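Local structure of LamCAT (Aquimarina sp., 6JIA) at residues I117-H122 with Y160-D165; P97-L102 with I199-A204. The protein probably hydrolyses beta-1,3-glucosidic bonds of laminarin as a glycoside hydrolase family 16 enzyme. All blocks are in the same frame, centred on the assembly; numbering follows the deposited sequence.

Contact 1: I117-H122 with Y160-D165. With GLC (alpha-D-glucopyranose), chain B.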
ATOM      1  N   ILE A 117       5.328   5.080  -3.791  1.00 17.41           N
ATOM      2  CA  ILE A 117       6.089   4.709  -2.577  1.00 18.23           C
ATOM      3  C   ILE A 117       5.322   3.577  -1.915  1.00 19.35           C
ATOM      4  O   ILE A 117       4.249   3.872  -1.360  1.00 21.06           O
ATOM      5  CB  ILE A 117       6.235   5.874  -1.590  1.00 19.48           C
ATOM      6  CG1 ILE A 117       6.656   7.180  -2.281  1.00 19.96           C
ATOM      7  CG2 ILE A 117       7.217   5.460  -0.493  1.00 19.73           C
ATOM      8  CD1 ILE A 117       6.573   8.383  -1.335  1.00 19.20           C
ATOM      9  N   ASP A 118       5.821   2.347  -2.020  1.00 18.43           N
ATOM     10  CA  ASP A 118       5.257   1.217  -1.261  1.00 19.31           C
ATOM     11  C   ASP A 118       5.851   1.227   0.147  1.00 17.77           C
ATOM     12  O   ASP A 118       7.051   0.992   0.303  1.00 18.67           O
ATOM     13  CB  ASP A 118       5.511  -0.126  -1.938  1.00 22.56           C
ATOM     14  CG  ASP A 118       4.686  -0.278  -3.211  1.00 30.06           C
ATOM     15  OD1 ASP A 118       5.175   0.177  -4.226  1.00 26.11           O
ATOM     16  OD2 ASP A 118       3.535  -0.875  -3.143  1.00 35.42           O
ATOM     17  N   ILE A 119       5.035   1.527   1.140  1.00 16.08           N
ATOM     18  CA  ILE A 119       5.490   1.569   2.548  1.00 17.30           C
ATOM     19  C   ILE A 119       5.585   0.156   3.113  1.00 17.39           C
ATOM     20  O   ILE A 119       6.537  -0.145   3.884  1.00 17.21           O
ATOM     21  CB  ILE A 119       4.572   2.478   3.369  1.00 18.85           C
ATOM     22  CG1 ILE A 119       4.527   3.902   2.793  1.00 19.70           C
ATOM     23  CG2 ILE A 119       5.052   2.430   4.815  1.00 17.21           C
ATOM     24  CD1 ILE A 119       3.401   4.754   3.323  1.00 18.92           C
ATOM     25  N   MET A 120       4.667  -0.703   2.709  1.00 17.42           N
ATOM     26  CA  MET A 120       4.678  -2.130   3.094  1.00 20.01           C
ATOM     27  C   MET A 120       4.060  -2.884   1.938  1.00 18.72           C
ATOM     28  O   MET A 120       2.935  -2.509   1.525  1.00 18.94           O
ATOM     29  CB  MET A 120       3.850  -2.441   4.352  1.00 19.57           C
ATOM     30  CG  MET A 120       3.934  -3.839   4.839  1.00 20.82           C
ATOM     31  SD  MET A 120       2.915  -5.038   3.928  1.00 21.39           S
ATOM     32  CE  MET A 120       1.278  -4.360   4.105  1.00 22.72           C
ATOM     33  N   GLU A 121       4.771  -3.908   1.488  1.00 18.20           N
ATOM     34  CA  GLU A 121       4.172  -5.008   0.714  1.00 18.69           C
ATOM     35  C   GLU A 121       4.624  -6.341   1.282  1.00 18.15           C
ATOM     36  O   GLU A 121       5.742  -6.472   1.745  1.00 17.98           O
ATOM     37  CB  GLU A 121       4.549  -4.947  -0.760  1.00 19.95           C
ATOM     38  CG  GLU A 121       3.957  -3.762  -1.470  1.00 22.78           C
ATOM     39  CD  GLU A 121       4.362  -3.736  -2.924  1.00 25.80           C
ATOM     40  OE1 GLU A 121       5.551  -3.302  -3.196  1.00 29.41           O
ATOM     41  OE2 GLU A 121       3.589  -4.303  -3.729  1.00 25.19           O
ATOM     42  N   HIS A 122       3.771  -7.329   1.134  1.00 18.71           N
ATOM     43  CA  HIS A 122       4.093  -8.717   1.508  1.00 17.67           C
ATOM     44  C   HIS A 122       3.429  -9.614   0.480  1.00 19.57           C
ATOM     45  O   HIS A 122       2.327  -9.234   0.014  1.00 18.15           O
ATOM     46  CB  HIS A 122       3.592  -9.000   2.925  1.00 19.05           C
ATOM     47  CG  HIS A 122       3.817 -10.403   3.368  1.00 19.12           C
ATOM     48  ND1 HIS A 122       2.849 -11.373   3.252  1.00 20.90           N
ATOM     49  CD2 HIS A 122       4.898 -11.010   3.886  1.00 18.95           C
ATOM     50  CE1 HIS A 122       3.328 -12.534   3.693  1.00 19.04           C
ATOM     51  NE2 HIS A 122       4.584 -12.342   4.088  1.00 18.88           N
ATOM     52  N   TYR A 160       4.489   0.082  10.241  1.00 18.99           N
ATOM     53  CA  TYR A 160       5.149   0.252   8.918  1.00 17.73           C
ATOM     54  C   TYR A 160       5.180   1.748   8.634  1.00 16.77           C
ATOM     55  O   TYR A 160       4.100   2.390   8.586  1.00 18.18           O
ATOM     56  CB  TYR A 160       4.358  -0.500   7.867  1.00 20.61           C
ATOM     57  CG  TYR A 160       4.332  -1.988   8.130  1.00 20.80           C
ATOM     58  CD1 TYR A 160       5.437  -2.753   7.819  1.00 22.05           C
ATOM     59  CD2 TYR A 160       3.244  -2.613   8.702  1.00 22.92           C
ATOM     60  CE1 TYR A 160       5.483  -4.114   8.078  1.00 23.01           C
ATOM     61  CE2 TYR A 160       3.266  -3.981   8.969  1.00 24.84           C
ATOM     62  CZ  TYR A 160       4.400  -4.739   8.670  1.00 24.42           C
ATOM     63  OH  TYR A 160       4.513  -6.090   8.914  1.00 20.43           O
ATOM     64  N   THR A 161       6.357   2.290   8.452  1.00 17.93           N
ATOM     65  CA  THR A 161       6.567   3.764   8.439  1.00 18.02           C
ATOM     66  C   THR A 161       7.450   4.162   7.254  1.00 18.50           C
ATOM     67  O   THR A 161       8.460   3.476   7.017  1.00 18.38           O
ATOM     68  CB  THR A 161       7.242   4.197   9.748  1.00 19.02           C
ATOM     69  OG1 THR A 161       6.449   3.708  10.826  1.00 20.88           O
ATOM     70  CG2 THR A 161       7.372   5.695   9.894  1.00 19.13           C
ATOM     71  N   ILE A 162       7.187   5.320   6.642  1.00 18.72           N
ATOM     72  CA  ILE A 162       8.266   6.038   5.921  1.00 18.10           C
ATOM     73  C   ILE A 162       8.486   7.403   6.584  1.00 17.41           C
ATOM     74  O   ILE A 162       7.528   8.006   7.083  1.00 17.89           O
ATOM     75  CB  ILE A 162       7.974   6.185   4.410  1.00 19.14           C
ATOM     76  CG1 ILE A 162       6.630   6.889   4.164  1.00 20.62           C
ATOM     77  CG2 ILE A 162       8.141   4.841   3.683  1.00 19.39           C
ATOM     78  CD1 ILE A 162       6.386   7.297   2.724  1.00 22.03           C
ATOM     79  N   GLU A 163       9.715   7.893   6.506  1.00 19.10           N
ATOM     80  CA  GLU A 163      10.034   9.333   6.686  1.00 20.58           C
ATOM     81  C   GLU A 163      10.505   9.847   5.330  1.00 19.21           C
ATOM     82  O   GLU A 163      11.383   9.229   4.729  1.00 20.77           O
ATOM     83  CB  GLU A 163      11.084   9.537   7.775  1.00 24.27           C
ATOM     84  CG  GLU A 163      10.539   9.258   9.154  1.00 23.94           C
ATOM     85  CD  GLU A 163      11.525   9.401  10.303  1.00 28.39           C
ATOM     86  OE1 GLU A 163      12.641   9.841  10.068  1.00 29.97           O
ATOM     87  OE2 GLU A 163      11.145   9.083  11.429  1.00 31.48           O
ATOM     88  N   TRP A 164       9.882  10.901   4.853  1.00 19.63           N
ATOM     89  CA  TRP A 164      10.055  11.463   3.492  1.00 19.95           C
ATOM     90  C   TRP A 164      10.290  12.967   3.600  1.00 20.82           C
ATOM     91  O   TRP A 164       9.415  13.637   4.169  1.00 24.09           O
ATOM     92  CB  TRP A 164       8.782  11.135   2.741  1.00 18.98           C
ATOM     93  CG  TRP A 164       8.611  11.759   1.408  1.00 18.64           C
ATOM     94  CD1 TRP A 164       9.553  12.078   0.477  1.00 19.46           C
ATOM     95  CD2 TRP A 164       7.345  11.975   0.791  1.00 19.77           C
ATOM     96  NE1 TRP A 164       8.953  12.528  -0.665  1.00 19.14           N
ATOM     97  CE2 TRP A 164       7.600  12.500  -0.494  1.00 20.04           C
ATOM     98  CE3 TRP A 164       6.034  11.842   1.230  1.00 18.64           C
ATOM     99  CZ2 TRP A 164       6.569  12.895  -1.345  1.00 19.74           C
ATOM    100  CZ3 TRP A 164       5.013  12.216   0.381  1.00 21.37           C
ATOM    101  CH2 TRP A 164       5.281  12.729  -0.889  1.00 19.14           C
ATOM    102  N   ASP A 165      11.422  13.444   3.090  1.00 21.08           N
ATOM    103  CA  ASP A 165      11.765  14.886   3.017  1.00 24.02           C
ATOM    104  C   ASP A 165      12.429  15.156   1.659  1.00 23.28           C
ATOM    105  O   ASP A 165      12.495  14.238   0.838  1.00 18.19           O
ATOM    106  CB  ASP A 165      12.561  15.287   4.253  1.00 23.35           C
ATOM    107  CG  ASP A 165      14.004  14.818   4.255  1.00 29.63           C
ATOM    108  OD1 ASP A 165      14.460  14.259   3.233  1.00 26.77           O
ATOM    109  OD2 ASP A 165      14.679  15.058   5.288  1.00 35.53           O
TER
HETATM  110  C1  GLC B   1       3.478  -1.145  -6.487  1.00 23.08           C
HETATM  111  C2  GLC B   1       3.077  -1.666  -7.858  1.00 24.47           C
HETATM  112  C3  GLC B   1       1.607  -1.568  -8.099  1.00 23.61           C
HETATM  113  C4  GLC B   1       0.867  -2.297  -7.021  1.00 21.62           C
HETATM  114  C5  GLC B   1       1.221  -1.620  -5.645  1.00 20.80           C
HETATM  115  C6  GLC B   1       0.585  -2.340  -4.437  1.00 21.49           C
HETATM  116  O1  GLC B   1       3.402   0.280  -6.409  1.00 24.61           O
HETATM  117  O2  GLC B   1       3.897  -1.052  -8.800  1.00 19.87           O
HETATM  118  O3  GLC B   1       1.314  -2.146  -9.382  1.00 20.22           O
HETATM  119  O4  GLC B   1      -0.524  -2.332  -7.287  1.00 20.66           O
HETATM  120  O5  GLC B   1       2.666  -1.812  -5.504  1.00 21.78           O
HETATM  121  O6  GLC B   1       0.933  -3.732  -4.385  1.00 22.78           O
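Met120 lays its CG over one face of the Tyr160 ring, 3.6 Å from the centroid and displaced toward the rim. With CG anti to the backbone N (chi1 -175°), the chain then bends so that Met120 SD hovers above the same ring, 5.0 Å from its centroid, as a more distant Met-aromatic contact. Ile119 fills the next place: its CG2 rests on the Tyr160-Thr161 backbone, 3.8 Å from Thr161 C, while its CG1 meets Ile162 CG2 at 3.8 Å, the two side chains crossing at about a right angle. Ile162 CD1 reaches on to Ile117 CG2. The other branch of Ile117 ends with CD1 squarely over the six-membered ring of Trp164, 4.2 Å from its centroid and 7° off the normal. This is sandwich packing of the family 16 jelly roll, joining the inner faces of two sheets. Ile119 and Met120 both face Phe99 in a classic beta bulge, within the Asp-Ile-Met-Glu part of the family signature. Asp118 points the opposite way, into the cleft, where its OD1 accepts a hydrogen bond from O1 of the bound glucose at 2.8 Å; Glu121 OE2 accepts one from glucose O6, also at 2.8 Å, and a second from Trp96 NE1. Further out, Val83 packs on both Ile119 and Ile162, and Trp164 NE1 is tied to Phe193 O, with Tyr80 and Phe197 meeting its indole.

Contact 2: P97-L102 with I199-A204. With GLC (alpha-D-glucopyranose), chain B.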
ATOM      1  N   PRO A  97      -1.000  -8.142   0.237  1.00 19.26           N
ATOM      2  CA  PRO A  97      -1.428  -6.903   0.897  1.00 20.51           C
ATOM      3  C   PRO A  97      -0.427  -5.772   0.639  1.00 18.85           C
ATOM      4  O   PRO A  97       0.787  -6.072   0.448  1.00 17.77           O
ATOM      5  CB  PRO A  97      -1.442  -7.234   2.395  1.00 22.92           C
ATOM      6  CG  PRO A  97      -0.800  -8.612   2.548  1.00 23.10           C
ATOM      7  CD  PRO A  97      -0.481  -9.140   1.175  1.00 21.46           C
ATOM      8  N   ALA A  98      -0.918  -4.524   0.620  1.00 19.27           N
ATOM      9  CA  ALA A  98      -0.051  -3.364   0.388  1.00 19.28           C
ATOM     10  C   ALA A  98      -0.581  -2.146   1.127  1.00 18.84           C
ATOM     11  O   ALA A  98      -1.807  -1.957   1.265  1.00 20.71           O
ATOM     12  CB  ALA A  98       0.093  -3.126  -1.095  1.00 20.82           C
ATOM     13  N   PHE A  99       0.378  -1.354   1.580  1.00 20.12           N
ATOM     14  CA  PHE A  99       0.198  -0.014   2.155  1.00 19.18           C
ATOM     15  C   PHE A  99       1.166   0.889   1.392  1.00 18.66           C
ATOM     16  O   PHE A  99       2.381   0.680   1.487  1.00 19.08           O
ATOM     17  CB  PHE A  99       0.448  -0.065   3.663  1.00 19.20           C
ATOM     18  CG  PHE A  99       0.552   1.284   4.335  1.00 18.32           C
ATOM     19  CD1 PHE A  99      -0.357   2.284   4.065  1.00 19.85           C
ATOM     20  CD2 PHE A  99       1.522   1.532   5.288  1.00 17.67           C
ATOM     21  CE1 PHE A  99      -0.324   3.504   4.748  1.00 20.66           C
ATOM     22  CE2 PHE A  99       1.579   2.765   5.947  1.00 19.23           C
ATOM     23  CZ  PHE A  99       0.668   3.750   5.668  1.00 19.59           C
ATOM     24  N   TRP A 100       0.633   1.798   0.587  1.00 19.02           N
ATOM     25  CA  TRP A 100       1.423   2.514  -0.436  1.00 19.75           C
ATOM     26  C   TRP A 100       0.827   3.872  -0.777  1.00 20.07           C
ATOM     27  O   TRP A 100      -0.213   4.294  -0.209  1.00 17.39           O
ATOM     28  CB  TRP A 100       1.592   1.637  -1.669  1.00 20.98           C
ATOM     29  CG  TRP A 100       0.352   1.135  -2.339  1.00 19.73           C
ATOM     30  CD1 TRP A 100      -0.632   0.323  -1.828  1.00 19.85           C
ATOM     31  CD2 TRP A 100       0.053   1.283  -3.733  1.00 18.79           C
ATOM     32  NE1 TRP A 100      -1.537   0.001  -2.796  1.00 16.75           N
ATOM     33  CE2 TRP A 100      -1.123   0.539  -3.985  1.00 19.22           C
ATOM     34  CE3 TRP A 100       0.712   1.886  -4.800  1.00 20.61           C
ATOM     35  CZ2 TRP A 100      -1.673   0.441  -5.270  1.00 20.42           C
ATOM     36  CZ3 TRP A 100       0.147   1.818  -6.059  1.00 21.04           C
ATOM     37  CH2 TRP A 100      -1.023   1.100  -6.286  1.00 19.30           C
ATOM     38  N   MET A 101       1.526   4.544  -1.653  1.00 19.77           N
ATOM     39  CA  MET A 101       1.213   5.927  -2.055  1.00 18.92           C
ATOM     40  C   MET A 101       1.437   6.061  -3.561  1.00 17.00           C
ATOM     41  O   MET A 101       2.314   5.392  -4.064  1.00 17.91           O
ATOM     42  CB  MET A 101       2.125   6.875  -1.278  1.00 18.04           C
ATOM     43  CG  MET A 101       2.011   6.750   0.239  1.00 18.48           C
ATOM     44  SD  MET A 101       2.936   8.157   1.027  1.00 20.05           S
ATOM     45  CE  MET A 101       1.677   9.413   0.892  1.00 20.85           C
ATOM     46  N   LEU A 102       0.675   6.935  -4.198  1.00 19.60           N
ATOM     47  CA  LEU A 102       0.758   7.329  -5.628  1.00 18.90           C
ATOM     48  C   LEU A 102       0.771   8.857  -5.712  1.00 18.23           C
ATOM     49  O   LEU A 102       0.026   9.517  -4.959  1.00 18.66           O
ATOM     50  CB  LEU A 102      -0.441   6.771  -6.387  1.00 19.42           C
ATOM     51  CG  LEU A 102      -0.393   5.293  -6.765  1.00 19.09           C
ATOM     52  CD1 LEU A 102      -1.769   4.863  -7.339  1.00 19.53           C
ATOM     53  CD2 LEU A 102       0.723   5.021  -7.767  1.00 19.23           C
ATOM     54  N   ILE A 199      -2.615   8.140  -0.239  1.00 18.86           N
ATOM     55  CA  ILE A 199      -2.366   6.818   0.406  1.00 18.58           C
ATOM     56  C   ILE A 199      -3.330   5.805  -0.194  1.00 17.46           C
ATOM     57  O   ILE A 199      -4.486   6.173  -0.470  1.00 18.38           O
ATOM     58  CB  ILE A 199      -2.529   6.936   1.934  1.00 19.52           C
ATOM     59  CG1 ILE A 199      -1.370   7.713   2.571  1.00 19.75           C
ATOM     60  CG2 ILE A 199      -2.690   5.588   2.570  1.00 19.21           C
ATOM     61  CD1 ILE A 199      -1.602   8.089   4.010  1.00 21.17           C
ATOM     62  N   LEU A 200      -2.870   4.560  -0.345  1.00 19.51           N
ATOM     63  CA  LEU A 200      -3.742   3.402  -0.641  1.00 17.75           C
ATOM     64  C   LEU A 200      -3.540   2.298   0.397  1.00 18.77           C
ATOM     65  O   LEU A 200      -2.428   2.091   0.915  1.00 17.88           O
ATOM     66  CB  LEU A 200      -3.417   2.853  -2.033  1.00 19.95           C
ATOM     67  CG  LEU A 200      -3.536   3.866  -3.158  1.00 19.82           C
ATOM     68  CD1 LEU A 200      -2.194   4.535  -3.405  1.00 21.09           C
ATOM     69  CD2 LEU A 200      -4.043   3.205  -4.434  1.00 21.36           C
ATOM     70  N   LEU A 201      -4.594   1.513   0.597  1.00 19.42           N
ATOM     71  CA  LEU A 201      -4.515   0.231   1.303  1.00 19.47           C
ATOM     72  C   LEU A 201      -5.223  -0.811   0.451  1.00 18.02           C
ATOM     73  O   LEU A 201      -6.330  -0.535  -0.019  1.00 21.18           O
ATOM     74  CB  LEU A 201      -5.238   0.338   2.638  1.00 20.46           C
ATOM     75  CG  LEU A 201      -4.500   1.024   3.770  1.00 21.48           C
ATOM     76  CD1 LEU A 201      -5.493   1.328   4.893  1.00 23.22           C
ATOM     77  CD2 LEU A 201      -3.353   0.152   4.259  1.00 23.47           C
ATOM     78  N   ASN A 202      -4.643  -1.989   0.301  1.00 18.96           N
ATOM     79  CA  ASN A 202      -5.391  -3.061  -0.387  1.00 18.32           C
ATOM     80  C   ASN A 202      -4.865  -4.413   0.023  1.00 19.87           C
ATOM     81  O   ASN A 202      -3.801  -4.481   0.654  1.00 19.94           O
ATOM     82  CB  ASN A 202      -5.324  -2.887  -1.905  1.00 18.83           C
ATOM     83  CG  ASN A 202      -3.933  -3.156  -2.435  1.00 19.96           C
ATOM     84  OD1 ASN A 202      -3.041  -2.289  -2.368  1.00 19.41           O
ATOM     85  ND2 ASN A 202      -3.727  -4.367  -2.933  1.00 17.88           N
ATOM     86  N   MET A 203      -5.609  -5.445  -0.366  1.00 21.86           N
ATOM     87  CA  MET A 203      -5.107  -6.853  -0.403  1.00 21.65           C
ATOM     88  C   MET A 203      -5.491  -7.467  -1.748  1.00 20.93           C
ATOM     89  O   MET A 203      -6.669  -7.677  -1.961  1.00 22.37           O
ATOM     90  CB  MET A 203      -5.694  -7.710   0.715  1.00 23.65           C
ATOM     91  CG  MET A 203      -5.125  -9.103   0.725  1.00 27.84           C
ATOM     92  SD  MET A 203      -5.090  -9.766   2.438  1.00 27.21           S
ATOM     93  CE  MET A 203      -6.774  -9.550   2.994  1.00 27.27           C
ATOM     94  N   ALA A 204      -4.524  -7.639  -2.639  1.00 20.45           N
ATOM     95  CA  ALA A 204      -4.691  -8.317  -3.929  1.00 17.24           C
ATOM     96  C   ALA A 204      -4.591  -9.827  -3.687  1.00 19.25           C
ATOM     97  O   ALA A 204      -3.992 -10.273  -2.663  1.00 20.11           O
ATOM     98  CB  ALA A 204      -3.692  -7.825  -4.922  1.00 18.35           C
TER
HETATM   99  C1  GLC B   1       3.478  -1.145  -6.487  1.00 23.08           C
HETATM  100  C2  GLC B   1       3.077  -1.666  -7.858  1.00 24.47           C
HETATM  101  C3  GLC B   1       1.607  -1.568  -8.099  1.00 23.61           C
HETATM  102  C4  GLC B   1       0.867  -2.297  -7.021  1.00 21.62           C
HETATM  103  C5  GLC B   1       1.221  -1.620  -5.645  1.00 20.80           C
HETATM  104  C6  GLC B   1       0.585  -2.340  -4.437  1.00 21.49           C
HETATM  105  O1  GLC B   1       3.402   0.280  -6.409  1.00 24.61           O
HETATM  106  O2  GLC B   1       3.897  -1.052  -8.800  1.00 19.87           O
HETATM  107  O3  GLC B   1       1.314  -2.146  -9.382  1.00 20.22           O
HETATM  108  O4  GLC B   1      -0.524  -2.332  -7.287  1.00 20.66           O
HETATM  109  O5  GLC B   1       2.666  -1.812  -5.504  1.00 21.78           O
HETATM  110  O6  GLC B   1       0.933  -3.732  -4.385  1.00 22.78           O
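Trp100 O is held twice by the opposite strand: Leu200 N donates a nearly straight bond to it of 2.7 Å (173° at the hydrogen), and Ile199 CA adds a CA-H...O contact at 3.4 Å. The return bond runs from Trp100 N to Leu200 O, and Ala98 with Asn202 forms a second antiparallel hydrogen-bonded pair. Between and beyond them, Pro97 faces Met203, Phe99 faces Leu201 and Met101 faces Ile199 in non-hydrogen-bonded pairs. On the cleft side, the side chain of Trp100 leans across to the partner strand because its CG lies between the backbone N and the carbonyl carbon (chi1 57°). Its NE1 donates to Asn202 OD1 at 2.8 Å, somewhat bent and with the oxygen tilted out of the indole plane, the two flat groups standing 75° apart; this bond and the packing on both faces restrict the ring's rotation. Leu200 lies beneath one face, its CB 3.7 Å from the centroid of the five-membered ring and its CD2 near Trp100 CZ2. Glucose covers the opposite face, with its C6 3.4 Å from Trp100 CE2 and its C5 over the ring toward the rim. The indole thus forms a sugar platform, a common carbohydrate-binding device, while Ala98 CB lies 3.4 Å from glucose O6. On the sandwich side, Ile199 CG2 approaches the edge of the Phe99 ring at CE1 (3.8 Å), Leu201 CD2 meets Phe99 CD1 obliquely, and Met101 CE touches Ile199 CG1. Phe99 and Ile199 pack against strands 81-88 and 221-232 of the facing sheet. Within its own sheet the pair is flanked by strands 116-118 and 120-121 next to strand 95-103, and by strand 63-71 next to strand 197-205.

How the contacts relate
Of the four segments, 97-102 comes first from the N terminus; the chain then passes helix 106-109 and returns antiparallel as 117-122. Contact 1 closes the first loop when 160-165 arrives after the hairpin of strands 128-136 and 142-150; contact 2 closes a longer one with 199-204. The smaller loop is wholly enclosed by the larger, so the two do not cross. Contact 2 joins neighbouring strands within the cleft-lining sheet, whereas contact 1 bridges from that sheet to the facing one. Probable backbone hydrogen bonds, Phe99 N to Met120 O and Ile117 N to Met101 O, link them directly, and both contribute residues around the same glucose.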